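PDB 7CJ7: L-ribulose 3-epimerase from Methylomonas sp. DH-1, which catalyses the manganese-dependent epimerization of ketoses at C3, acting most strongly on L-ribulose and also on D-ribulose, D-allulose and D-fructose. Local coordinates for residues A25-A30 / L58-L64. Sequence-based numbering, arbitrary orientation.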
loop_
_atom_site.group_PDB
_atom_site.type_symbol
_atom_site.label_atom_id
_atom_site.label_comp_id
_atom_site.label_asym_id
_atom_site.label_seq_id
_atom_site.Cartn_x
_atom_site.Cartn_y
_atom_site.Cartn_z
ATOM N N ALA A 25 23.441 17.569 -2.447
ATOM C CA ALA A 25 22.776 18.524 -3.361
ATOM C C ALA A 25 23.499 18.511 -4.712
ATOM O O ALA A 25 22.827 18.438 -5.759
ATOM C CB ALA A 25 22.758 19.894 -2.749
ATOM N N ARG A 26 24.831 18.561 -4.702
ATOM C CA ARG A 26 25.627 18.617 -5.955
ATOM C C ARG A 26 25.445 17.304 -6.722
ATOM O O ARG A 26 25.260 17.359 -7.946
ATOM C CB ARG A 26 27.105 18.894 -5.684
ATOM C CG ARG A 26 27.962 18.849 -6.946
ATOM C CD ARG A 26 29.413 19.216 -6.720
ATOM N NE ARG A 26 29.546 20.636 -6.487
ATOM C CZ ARG A 26 29.631 21.549 -7.450
ATOM N NH1 ARG A 26 29.659 21.186 -8.722
ATOM N NH2 ARG A 26 29.726 22.822 -7.136
ATOM N N LYS A 27 25.480 16.172 -6.017
ATOM C CA LYS A 27 25.330 14.825 -6.618
ATOM C C LYS A 27 23.969 14.756 -7.309
ATOM O O LYS A 27 23.915 14.337 -8.487
ATOM C CB LYS A 27 25.476 13.763 -5.527
ATOM C CG LYS A 27 25.511 12.322 -5.996
ATOM C CD LYS A 27 26.010 11.434 -4.880
ATOM C CE LYS A 27 26.159 9.980 -5.255
ATOM N NZ LYS A 27 24.842 9.299 -5.291
ATOM N N ALA A 28 22.914 15.189 -6.614
ATOM C CA ALA A 28 21.520 15.102 -7.101
ATOM C C ALA A 28 21.321 16.064 -8.278
ATOM O O ALA A 28 20.716 15.665 -9.282
ATOM C CB ALA A 28 20.559 15.378 -5.973
ATOM N N ILE A 29 21.810 17.295 -8.158
ATOM C CA ILE A 29 21.598 18.344 -9.196
ATOM C C ILE A 29 22.401 17.962 -10.443
ATOM O O ILE A 29 21.826 17.982 -11.545
ATOM C CB ILE A 29 21.907 19.742 -8.635
ATOM C CG1 ILE A 29 20.796 20.167 -7.668
ATOM C CG2 ILE A 29 22.108 20.754 -9.754
ATOM C CD1 ILE A 29 21.099 21.399 -6.846
ATOM N N ALA A 30 23.652 17.541 -10.278
ATOM C CA ALA A 30 24.503 17.081 -11.399
ATOM C C ALA A 30 23.843 15.863 -12.061
ATOM O O ALA A 30 23.814 15.799 -13.304
ATOM C CB ALA A 30 25.902 16.790 -10.912
ATOM N N LEU A 58 24.133 25.959 -7.146
ATOM C CA LEU A 58 24.207 24.652 -7.860
ATOM C C LEU A 58 23.187 24.648 -8.999
ATOM O O LEU A 58 23.532 24.195 -10.109
ATOM C CB LEU A 58 23.963 23.498 -6.887
ATOM C CG LEU A 58 25.118 23.205 -5.935
ATOM C CD1 LEU A 58 24.686 22.239 -4.841
ATOM C CD2 LEU A 58 26.319 22.671 -6.700
ATOM N N LEU A 59 21.963 25.111 -8.738
ATOM C CA LEU A 59 20.913 25.164 -9.786
ATOM C C LEU A 59 21.420 26.012 -10.957
ATOM O O LEU A 59 21.226 25.603 -12.099
ATOM C CB LEU A 59 19.609 25.711 -9.197
ATOM C CG LEU A 59 18.939 24.787 -8.184
ATOM C CD1 LEU A 59 17.709 25.440 -7.579
ATOM C CD2 LEU A 59 18.570 23.458 -8.831
ATOM N N GLN A 60 22.061 27.147 -10.684
ATOM C CA GLN A 60 22.592 28.050 -11.738
ATOM C C GLN A 60 23.732 27.341 -12.486
ATOM O O GLN A 60 23.742 27.356 -13.730
ATOM C CB GLN A 60 23.076 29.349 -11.097
ATOM C CG GLN A 60 21.959 30.177 -10.490
ATOM C CD GLN A 60 22.509 31.400 -9.799
ATOM O OE1 GLN A 60 23.135 31.311 -8.745
ATOM N NE2 GLN A 60 22.299 32.555 -10.405
ATOM N N GLU A 61 24.637 26.719 -11.734
ATOM C CA GLU A 61 25.839 26.007 -12.247
ATOM C C GLU A 61 25.411 24.946 -13.267
ATOM O O GLU A 61 26.069 24.844 -14.306
ATOM C CB GLU A 61 26.618 25.418 -11.068
ATOM C CG GLU A 61 27.877 24.683 -11.463
ATOM C CD GLU A 61 28.714 24.169 -10.303
ATOM O OE1 GLU A 61 28.353 24.441 -9.144
ATOM O OE2 GLU A 61 29.744 23.510 -10.563
ATOM N N TYR A 62 24.335 24.201 -12.998
ATOM C CA TYR A 62 23.890 23.057 -13.839
ATOM C C TYR A 62 22.659 23.422 -14.677
ATOM O O TYR A 62 22.124 22.515 -15.332
ATOM C CB TYR A 62 23.654 21.827 -12.964
ATOM C CG TYR A 62 24.934 21.239 -12.430
ATOM C CD1 TYR A 62 25.682 20.352 -13.188
ATOM C CD2 TYR A 62 25.417 21.595 -11.182
ATOM C CE1 TYR A 62 26.877 19.834 -12.713
ATOM C CE2 TYR A 62 26.600 21.074 -10.685
ATOM C CZ TYR A 62 27.332 20.186 -11.452
ATOM O OH TYR A 62 28.501 19.668 -10.967
ATOM N N ASN A 63 22.244 24.692 -14.670
ATOM C CA ASN A 63 21.093 25.214 -15.450
ATOM C C ASN A 63 19.866 24.333 -15.197
ATOM O O ASN A 63 19.257 23.832 -16.162
ATOM C CB ASN A 63 21.362 25.274 -16.952
ATOM C CG ASN A 63 20.290 26.028 -17.703
ATOM O OD1 ASN A 63 19.943 25.680 -18.831
ATOM N ND2 ASN A 63 19.738 27.051 -17.078
ATOM N N LEU A 64 19.529 24.147 -13.932
ATOM C CA LEU A 64 18.393 23.294 -13.524
ATOM C C LEU A 64 17.393 24.142 -12.739
ATOM O O LEU A 64 17.821 25.031 -12.017
ATOM C CB LEU A 64 18.957 22.150 -12.683
ATOM C CG LEU A 64 18.069 20.924 -12.557
ATOM C CD1 LEU A 64 17.836 20.276 -13.912
ATOM C CD2 LEU A 64 18.682 19.933 -11.580
#
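Arg26 and Glu61, long charged chains that can meet at the exposed side of the two helices, form an end-on, two-nitrogen salt bridge. Arg26 NH1 donates to Glu61 OE2 (3.0 Å) in a nearly straight bond of 168° that lies in the guanidinium plane but meets the carboxylate from above its own plane. The second bond, from Arg26 NH2 to the syn lone pair of Glu61 OE1 (2.9 Å), is more bent, Glu61 OE1 lying tilted out of the guanidinium plane; the two planes stand 62° apart. With CG anti to the backbone N (chi1 176°) and a bend at chi3, the arginine reaches across Leu58, whose apolar fork suits both neighbours: CD1 meets Ala25 CB, while CD2 sits over one guanidinium face, 3.4 Å from Arg26 NH2. Tyr62 OH lies 2.9 Å from Arg26 NH1.

Beneath this salt bridge the two branches of Ile29 divide the apolar work: CD1 packs on Leu58 CB (3.6 Å) and on Leu59, CG2 on Tyr62 CD2 (3.7 Å) and Leu64. Small Ala30 lets the tyrosine ring come close, its CA making a CH-pi contact 4.0 Å from the Tyr62 ring centroid.

A Schellman motif, with Asn63 at positive phi, ends helix 52-61 and turns Leu64 back toward Ile29. Leu59, and Leu64 in the loop leading to strand 65-72, touch Ile40 of strand 39-43. Helices 22-35 and 52-61 are successive outer helices of the (beta/alpha)8 barrel, packed side by side around its strands.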